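Local atomic coordinates of cellulosome protein dockerin type I (Clostridium thermocellum, PDB entry 2WZ8), a protein that probably binds carbohydrate as the family 35 binding module of a cellulosomal protein, with a calcium ion held in its fold. Residues S91-P96 with N124-F129. Residues are numbered along the deposited sequence; the frame is centred on the assembly and turned at random.
Sequences SVNGGP and NNTIRF
S91 O is gripped twice: R128 N donates a nearly straight bond to it (2.9 Å, 177° at the hydrogen). Water 1 donates the second bond to S91 O, from 2.8 Å. The contact joins two antiparallel neighbours, strands 86-92 and 123-130, in the five-stranded sheet of the beta-sandwich characteristic of this carbohydrate-binding module. S91 and R128 form a hydrogen-bonded pair, closed by S91 N to R128 O; V92 and I127 follow as a non-hydrogen-bonded pair, where V92 CA lies 3.4 Å from T126 O in a CA-H...O contact. Beyond V92 strand 86-92 ends and the chain leaves the sheet in a type I' turn from V92 to G95, with N93 and G94 at positive phi and G95 N returning to V92 O. One more bond, N93 N to T126 O (2.9 Å), ties the start of this turn to the partner strand, its donor tilted 35° from the carbonyl plane. The side chains of V92 and I127 point to the same face, toward the other sheet, where V92 meets V118 and L120 and I127 meets M64. On the opposite face R128 CB stands beside S91 CB, 4.5 Å away, while the guanidinium group of R128 leads off to Q50, which accepts from NE, and to a cation-pi contact with Y48. With chi1 at 170°, S91 OG is swung away from the backbone N and reaches G95 O, to which it donates at 2.7 Å. Water 1 completes the link between turn and strand: it accepts from G94 N and lies 2.8 Å from T126 OG1.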
loop_
_atom_site.group_PDB
_atom_site.type_symbol
_atom_site.label_atom_id
_atom_site.label_comp_id
_atom_site.label_asym_id
_atom_site.label_seq_id
_atom_site.Cartn_x
_atom_site.Cartn_y
_atom_site.Cartn_z
ATOM N N SER A 91 4.371 6.796 -4.147
ATOM C CA SER A 91 4.794 7.403 -5.406
ATOM C C SER A 91 3.968 6.894 -6.529
ATOM O O SER A 91 3.898 5.723 -6.770
ATOM C CB SER A 91 6.267 7.061 -5.648
ATOM O OG SER A 91 6.711 7.414 -6.949
ATOM N N VAL A 92 3.336 7.824 -7.231
ATOM C CA VAL A 92 2.496 7.520 -8.388
ATOM C C VAL A 92 3.260 7.789 -9.673
ATOM O O VAL A 92 3.774 8.882 -9.854
ATOM C CB VAL A 92 1.200 8.340 -8.334
ATOM C CG1 VAL A 92 0.340 8.051 -9.541
ATOM C CG2 VAL A 92 0.412 8.087 -7.046
ATOM N N ASN A 93 3.378 6.783 -10.521
ATOM C CA ASN A 93 4.059 6.910 -11.815
ATOM C C ASN A 93 5.480 7.469 -11.666
ATOM O O ASN A 93 5.970 8.309 -12.445
ATOM C CB ASN A 93 3.220 7.782 -12.770
ATOM C CG ASN A 93 1.880 7.174 -13.111
ATOM O OD1 ASN A 93 0.836 7.876 -13.094
ATOM N ND2 ASN A 93 1.879 5.904 -13.414
ATOM N N GLY A 94 6.143 7.004 -10.624
ATOM C CA GLY A 94 7.502 7.428 -10.334
ATOM C C GLY A 94 7.638 8.828 -9.806
ATOM O O GLY A 94 8.742 9.386 -9.755
ATOM N N GLY A 95 6.505 9.432 -9.496
ATOM C CA GLY A 95 6.427 10.796 -9.029
ATOM C C GLY A 95 6.894 10.993 -7.608
ATOM O O GLY A 95 7.365 10.067 -6.939
ATOM N N PRO A 96 6.875 12.242 -7.154
ATOM C CA PRO A 96 7.381 12.564 -5.841
ATOM C C PRO A 96 6.563 11.915 -4.750
ATOM O O PRO A 96 5.364 11.727 -4.915
ATOM C CB PRO A 96 7.270 14.094 -5.791
ATOM C CG PRO A 96 6.240 14.429 -6.728
ATOM C CD PRO A 96 6.209 13.402 -7.800
ATOM N N ASN A 124 -2.912 3.028 -17.916
ATOM C CA ASN A 124 -2.226 2.298 -16.840
ATOM C C ASN A 124 -1.331 3.221 -16.040
ATOM O O ASN A 124 -0.635 4.079 -16.570
ATOM C CB ASN A 124 -1.388 1.123 -17.402
ATOM C CG ASN A 124 -2.219 -0.037 -17.874
ATOM O OD1 ASN A 124 -1.976 -0.567 -18.984
ATOM N ND2 ASN A 124 -3.197 -0.446 -17.091
ATOM N N ASN A 125 -1.337 3.004 -14.741
ATOM C CA ASN A 125 -0.520 3.763 -13.787
ATOM C C ASN A 125 0.209 2.814 -12.843
ATOM O O ASN A 125 -0.244 1.691 -12.614
ATOM C CB ASN A 125 -1.426 4.662 -12.926
ATOM C CG ASN A 125 -2.146 5.729 -13.735
ATOM O OD1 ASN A 125 -1.664 6.846 -13.853
ATOM N ND2 ASN A 125 -3.293 5.390 -14.278
ATOM N N THR A 126 1.293 3.301 -12.260
ATOM C CA THR A 126 1.965 2.564 -11.170
ATOM C C THR A 126 1.762 3.313 -9.875
ATOM O O THR A 126 1.708 4.547 -9.820
ATOM C CB THR A 126 3.450 2.361 -11.451
ATOM O OG1 THR A 126 4.114 3.633 -11.426
ATOM C CG2 THR A 126 3.653 1.659 -12.775
ATOM N N ILE A 127 1.669 2.539 -8.801
ATOM C CA ILE A 127 1.634 3.090 -7.459
ATOM C C ILE A 127 2.563 2.288 -6.561
ATOM O O ILE A 127 2.347 1.108 -6.376
ATOM C CB ILE A 127 0.190 3.137 -6.846
ATOM C CG1 ILE A 127 -0.827 3.794 -7.810
ATOM C CG2 ILE A 127 0.228 3.825 -5.497
ATOM C CD1 ILE A 127 -2.304 3.762 -7.346
ATOM N N ARG A 128 3.600 2.943 -6.051
ATOM C CA ARG A 128 4.617 2.311 -5.169
ATOM C C ARG A 128 4.503 2.800 -3.756
ATOM O O ARG A 128 4.437 3.992 -3.471
ATOM C CB ARG A 128 6.023 2.615 -5.711
ATOM C CG ARG A 128 7.118 1.875 -4.943
ATOM C CD ARG A 128 8.538 2.115 -5.459
ATOM N NE ARG A 128 8.733 1.602 -6.805
ATOM C CZ ARG A 128 9.908 1.421 -7.379
ATOM N NH1 ARG A 128 11.017 1.727 -6.703
ATOM N NH2 ARG A 128 9.975 0.946 -8.596
ATOM N N PHE A 129 4.577 1.827 -2.862
ATOM C CA PHE A 129 4.556 1.987 -1.416
ATOM C C PHE A 129 5.940 1.574 -0.898
ATOM O O PHE A 129 6.473 0.507 -1.221
ATOM C CB PHE A 129 3.507 1.037 -0.813
ATOM C CG PHE A 129 2.072 1.425 -1.097
ATOM C CD1 PHE A 129 1.282 1.973 -0.094
ATOM C CD2 PHE A 129 1.501 1.160 -2.299
ATOM C CE1 PHE A 129 -0.060 2.283 -0.343
ATOM C CE2 PHE A 129 0.190 1.523 -2.581
ATOM C CZ PHE A 129 -0.598 2.049 -1.579
HETATM O O HOH W 1 5.177 4.656 -9.053
#